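Local coordinates for MB2760 (Mycobacterium tuberculosis, PDB 2BNG), which hydrolyses long or bulky lipophilic epoxides, such as 9,10-epoxystearic acid and cholesterol 5,6-oxide, to diols in vitro, its physiological substrates being unidentified, at residues Glu31-Leu44 against Gly56-Gln68. Residues are numbered along the deposited sequence; the frame is centred on the assembly and turned at random.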
loop_
_atom_site.group_PDB
_atom_site.type_symbol
_atom_site.label_atom_id
_atom_site.label_comp_id
_atom_site.label_asym_id
_atom_site.label_seq_id
_atom_site.Cartn_x
_atom_site.Cartn_y
_atom_site.Cartn_z
ATOM N N GLU C 31 -20.745 31.905 -0.132
ATOM C CA GLU C 31 -22.024 32.518 0.266
ATOM C C GLU C 31 -22.615 31.886 1.520
ATOM O O GLU C 31 -23.835 31.750 1.659
ATOM C CB GLU C 31 -23.033 32.508 -0.883
ATOM C CG GLU C 31 -22.670 33.497 -1.947
ATOM C CD GLU C 31 -23.502 33.331 -3.176
ATOM O OE1 GLU C 31 -24.476 32.604 -3.166
ATOM O OE2 GLU C 31 -23.213 33.932 -4.188
ATOM N N ASP C 32 -21.727 31.508 2.432
ATOM C CA ASP C 32 -22.087 30.818 3.655
ATOM C C ASP C 32 -22.228 31.902 4.724
ATOM O O ASP C 32 -21.307 32.174 5.523
ATOM C CB ASP C 32 -21.007 29.781 3.982
ATOM C CG ASP C 32 -21.185 29.124 5.349
ATOM O OD1 ASP C 32 -22.238 29.324 6.001
ATOM O OD2 ASP C 32 -20.235 28.407 5.772
ATOM N N PHE C 33 -23.401 32.530 4.725
ATOM C CA PHE C 33 -23.554 33.821 5.410
ATOM C C PHE C 33 -23.650 33.714 6.910
ATOM O O PHE C 33 -23.351 34.672 7.624
ATOM C CB PHE C 33 -24.680 34.663 4.803
ATOM C CG PHE C 33 -24.350 35.180 3.438
ATOM C CD1 PHE C 33 -23.296 36.078 3.264
ATOM C CD2 PHE C 33 -25.059 34.749 2.325
ATOM C CE1 PHE C 33 -22.972 36.553 2.014
ATOM C CE2 PHE C 33 -24.736 35.215 1.058
ATOM C CZ PHE C 33 -23.690 36.117 0.898
ATOM N N ASP C 34 -24.025 32.539 7.394
ATOM C CA ASP C 34 -24.006 32.308 8.825
ATOM C C ASP C 34 -22.576 32.189 9.386
ATOM O O ASP C 34 -22.304 32.654 10.503
ATOM C CB ASP C 34 -24.837 31.091 9.197
ATOM C CG ASP C 34 -26.295 31.247 8.823
ATOM O OD1 ASP C 34 -27.046 30.293 8.981
ATOM O OD2 ASP C 34 -26.719 32.301 8.350
ATOM N N THR C 35 -21.667 31.586 8.620
ATOM C CA THR C 35 -20.247 31.611 8.977
ATOM C C THR C 35 -19.658 33.028 8.879
ATOM O O THR C 35 -18.846 33.423 9.716
ATOM C CB THR C 35 -19.440 30.615 8.126
ATOM O OG1 THR C 35 -19.968 29.301 8.330
ATOM C CG2 THR C 35 -17.961 30.634 8.479
ATOM N N VAL C 36 -20.064 33.787 7.863
ATOM C CA VAL C 36 -19.660 35.192 7.751
ATOM C C VAL C 36 -20.090 35.981 9.012
ATOM O O VAL C 36 -19.299 36.725 9.601
ATOM C CB VAL C 36 -20.219 35.843 6.470
ATOM C CG1 VAL C 36 -20.094 37.371 6.542
ATOM C CG2 VAL C 36 -19.518 35.255 5.232
ATOM N N ASP C 37 -21.337 35.784 9.429
ATOM C CA ASP C 37 -21.870 36.356 10.676
ATOM C C ASP C 37 -21.119 35.985 11.942
ATOM O O ASP C 37 -20.861 36.835 12.790
ATOM C CB ASP C 37 -23.318 35.922 10.883
ATOM C CG ASP C 37 -24.268 36.747 10.092
ATOM O OD1 ASP C 37 -24.000 37.954 9.933
ATOM O OD2 ASP C 37 -25.278 36.209 9.612
ATOM N N ALA C 38 -20.806 34.708 12.087
ATOM C CA ALA C 38 -20.026 34.243 13.225
ATOM C C ALA C 38 -18.582 34.773 13.200
ATOM O O ALA C 38 -17.991 34.981 14.262
ATOM C CB ALA C 38 -20.038 32.729 13.279
ATOM N N ALA C 39 -18.029 35.007 12.001
ATOM C CA ALA C 39 -16.611 35.362 11.853
ATOM C C ALA C 39 -16.308 36.821 12.202
ATOM O O ALA C 39 -15.181 37.143 12.568
ATOM C CB ALA C 39 -16.124 35.051 10.448
ATOM N N LEU C 40 -17.299 37.708 12.103
ATOM C CA LEU C 40 -17.009 39.146 12.193
ATOM C C LEU C 40 -17.333 39.703 13.563
ATOM O O LEU C 40 -18.454 39.594 14.033
ATOM C CB LEU C 40 -17.745 39.941 11.106
ATOM C CG LEU C 40 -17.456 39.590 9.637
ATOM C CD1 LEU C 40 -18.321 40.443 8.697
ATOM C CD2 LEU C 40 -15.971 39.722 9.293
ATOM N N GLY C 41 -16.336 40.297 14.208
ATOM C CA GLY C 41 -16.523 40.896 15.511
ATOM C C GLY C 41 -17.485 42.075 15.477
ATOM O O GLY C 41 -17.577 42.792 14.476
ATOM N N ASP C 42 -18.193 42.281 16.582
ATOM C CA ASP C 42 -19.121 43.408 16.723
ATOM C C ASP C 42 -18.528 44.779 16.400
ATOM O O ASP C 42 -19.199 45.607 15.799
ATOM C CB ASP C 42 -19.760 43.418 18.107
ATOM C CG ASP C 42 -20.850 42.361 18.252
ATOM O OD1 ASP C 42 -21.311 42.122 19.393
ATOM O OD2 ASP C 42 -21.254 41.759 17.231
ATOM N N ASP C 43 -17.268 45.000 16.756
ATOM C CA ASP C 43 -16.603 46.256 16.437
ATOM C C ASP C 43 -15.634 46.204 15.259
ATOM O O ASP C 43 -14.676 46.980 15.195
ATOM C CB ASP C 43 -15.918 46.797 17.661
ATOM C CG ASP C 43 -16.908 47.333 18.662
ATOM O OD1 ASP C 43 -16.570 48.304 19.344
ATOM O OD2 ASP C 43 -18.045 46.831 18.782
ATOM N N LEU C 44 -15.905 45.308 14.314
ATOM C CA LEU C 44 -15.173 45.266 13.062
ATOM C C LEU C 44 -15.013 46.649 12.450
ATOM O O LEU C 44 -15.985 47.416 12.369
ATOM C CB LEU C 44 -15.891 44.360 12.064
ATOM C CG LEU C 44 -15.281 44.254 10.665
ATOM C CD1 LEU C 44 -13.929 43.499 10.665
ATOM C CD2 LEU C 44 -16.288 43.600 9.722
ATOM N N GLY C 56 -18.591 48.055 12.259
ATOM C CA GLY C 56 -19.574 47.166 12.845
ATOM C C GLY C 56 -19.731 45.889 12.062
ATOM O O GLY C 56 -20.053 45.925 10.878
ATOM N N GLY C 57 -19.504 44.768 12.742
ATOM C CA GLY C 57 -19.607 43.446 12.149
ATOM C C GLY C 57 -20.977 43.110 11.591
ATOM O O GLY C 57 -21.097 42.548 10.511
ATOM N N ARG C 58 -22.016 43.458 12.324
ATOM C CA ARG C 58 -23.384 43.225 11.849
ATOM C C ARG C 58 -23.833 44.005 10.659
ATOM O O ARG C 58 -24.575 43.501 9.824
ATOM C CB ARG C 58 -24.345 43.593 12.912
ATOM C CG ARG C 58 -24.346 42.593 13.845
ATOM C CD ARG C 58 -24.953 43.195 14.922
ATOM N NE ARG C 58 -24.713 42.299 15.918
ATOM C CZ ARG C 58 -25.161 41.115 15.751
ATOM N NH1 ARG C 58 -25.853 40.810 14.662
ATOM N NH2 ARG C 58 -24.911 40.297 16.680
ATOM N N ARG C 59 -23.432 45.258 10.620
ATOM C CA ARG C 59 -23.752 46.068 9.494
ATOM C C ARG C 59 -23.010 45.567 8.246
ATOM O O ARG C 59 -23.602 45.524 7.166
ATOM C CB ARG C 59 -23.444 47.517 9.827
ATOM C CG ARG C 59 -23.666 48.450 8.701
ATOM C CD ARG C 59 -24.034 49.797 9.221
ATOM N NE ARG C 59 -23.284 50.838 8.556
ATOM C CZ ARG C 59 -22.692 51.856 9.172
ATOM N NH1 ARG C 59 -22.775 52.021 10.457
ATOM N NH2 ARG C 59 -22.029 52.744 8.499
ATOM N N THR C 60 -21.738 45.168 8.408
ATOM C CA THR C 60 -20.944 44.603 7.298
ATOM C C THR C 60 -21.486 43.236 6.863
ATOM O O THR C 60 -21.618 42.964 5.660
ATOM C CB THR C 60 -19.443 44.489 7.662
ATOM O OG1 THR C 60 -18.925 45.796 7.934
ATOM C CG2 THR C 60 -18.636 43.850 6.529
ATOM N N ALA C 61 -21.809 42.400 7.855
ATOM C CA ALA C 61 -22.356 41.069 7.621
ATOM C C ALA C 61 -23.646 41.097 6.803
ATOM O O ALA C 61 -23.788 40.307 5.861
ATOM C CB ALA C 61 -22.553 40.328 8.920
ATOM N N THR C 62 -24.573 42.006 7.134
ATOM C CA THR C 62 -25.830 42.051 6.373
ATOM C C THR C 62 -25.677 42.759 5.021
ATOM O O THR C 62 -26.385 42.436 4.062
ATOM C CB THR C 62 -27.102 42.540 7.183
ATOM O OG1 THR C 62 -26.975 43.901 7.554
ATOM C CG2 THR C 62 -27.264 41.798 8.452
ATOM N N LEU C 63 -24.731 43.690 4.931
ATOM C CA LEU C 63 -24.373 44.273 3.633
ATOM C C LEU C 63 -23.924 43.182 2.655
ATOM O O LEU C 63 -24.405 43.116 1.513
ATOM C CB LEU C 63 -23.253 45.291 3.793
ATOM C CG LEU C 63 -23.154 46.269 2.638
ATOM C CD1 LEU C 63 -24.270 47.301 2.714
ATOM C CD2 LEU C 63 -21.819 46.959 2.666
ATOM N N LEU C 64 -23.007 42.333 3.128
ATOM C CA LEU C 64 -22.494 41.230 2.343
ATOM C C LEU C 64 -23.578 40.211 2.020
ATOM O O LEU C 64 -23.700 39.765 0.875
ATOM C CB LEU C 64 -21.318 40.558 3.053
ATOM C CG LEU C 64 -20.032 41.394 3.148
ATOM C CD1 LEU C 64 -19.043 40.725 4.088
ATOM C CD2 LEU C 64 -19.398 41.675 1.779
ATOM N N ARG C 65 -24.382 39.865 3.021
ATOM C CA ARG C 65 -25.511 38.976 2.805
ATOM C C ARG C 65 -26.430 39.500 1.705
ATOM O O ARG C 65 -26.920 38.728 0.876
ATOM C CB ARG C 65 -26.289 38.746 4.101
ATOM C CG ARG C 65 -27.463 37.778 3.961
ATOM C CD ARG C 65 -28.285 37.687 5.255
ATOM N NE ARG C 65 -27.510 37.044 6.323
ATOM C CZ ARG C 65 -27.495 35.731 6.569
ATOM N NH1 ARG C 65 -28.225 34.898 5.825
ATOM N NH2 ARG C 65 -26.743 35.248 7.564
ATOM N N ARG C 66 -26.644 40.807 1.682
ATOM C CA ARG C 66 -27.579 41.378 0.729
ATOM C C ARG C 66 -27.041 41.486 -0.683
ATOM O O ARG C 66 -27.772 41.823 -1.604
ATOM C CB ARG C 66 -28.136 42.692 1.234
ATOM C CG ARG C 66 -29.145 42.410 2.278
ATOM C CD ARG C 66 -29.767 43.619 2.776
ATOM N NE ARG C 66 -30.619 43.243 3.878
ATOM C CZ ARG C 66 -31.105 44.117 4.719
ATOM N NH1 ARG C 66 -30.800 45.352 4.491
ATOM N NH2 ARG C 66 -31.874 43.781 5.745
HETATM N N MSE C 67 -25.777 41.160 -0.859
HETATM C CA MSE C 67 -25.211 41.172 -2.180
HETATM C C MSE C 67 -25.400 39.868 -2.957
HETATM O O MSE C 67 -25.193 39.800 -4.179
HETATM C CB MSE C 67 -23.752 41.557 -2.105
HETATM C CG MSE C 67 -23.578 43.068 -2.116
HETATM SE SE MSE C 67 -21.709 43.439 -1.930
HETATM C CE MSE C 67 -21.626 44.094 -0.111
ATOM N N GLN C 68 -25.805 38.840 -2.231
ATOM C CA GLN C 68 -26.114 37.550 -2.783
ATOM C C GLN C 68 -27.032 37.652 -4.006
ATOM O O GLN C 68 -28.083 38.301 -3.953
ATOM C CB GLN C 68 -26.835 36.807 -1.693
ATOM C CG GLN C 68 -26.579 35.411 -1.640
ATOM C CD GLN C 68 -27.510 34.604 -2.403
ATOM O OE1 GLN C 68 -27.143 33.602 -2.908
ATOM N NE2 GLN C 68 -28.728 34.993 -2.470
HETATM O O HOH W 1 -21.852 45.241 14.956
#
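Arg65 ties helix 57-65 to helix 33-39 by a forked salt bridge. Its NH2 bonds to OD2 of Asp37 at 2.7 Å and to OD2 of Asp34 at 3.1 Å, the latter almost straight at 174°. The two OD2 atoms lie close to the guanidinium plane, at its edge. CB of Phe33 sits over the centre of one guanidinium face. The Arg65 chain leaves with CG anti to its N and bends at chi3 (-68°), which folds it along Phe33 to the two acids. At the other end, Asp42 OD2 and Arg58 NE form a long salt bridge of 3.7 Å.

Apolar contacts begin at the Arg65 end. CA of Arg65 makes a CH-pi contact with the Phe33 ring, 3.7 Å from its centroid. CG of Gln68 meets the ring edge. Between there and the turn, Val36 CG1 touches Leu64 CD1, and Leu40 CD1 reaches CB of Ala61. Phe24, Ala27 and Leu28 of helix 13-30 and Trp120 of strand 116-123 continue this core.

Backbone bonds close the end where the chain turns. Gly56 N donates to Leu44 O at 2.7 Å, and Gly57 N to Asp42 O from above the carbonyl plane. A water links Asp42 O with Arg58 N. Gly57, with no side chain, brings its CA within 3.2 Å of Gly41 O in a CA-H...O contact.

The helices run nearly antiparallel (163°), their axes coming within 9.3 Å of each other, beside the curved sheet of this NTF2-like fold. The chemistry implies a buried apolar seam with charge pairing along its more exposed side, where Arg65 gathers two negative charges at one nitrogen and would tend to keep Asp34 and Asp37 ionised.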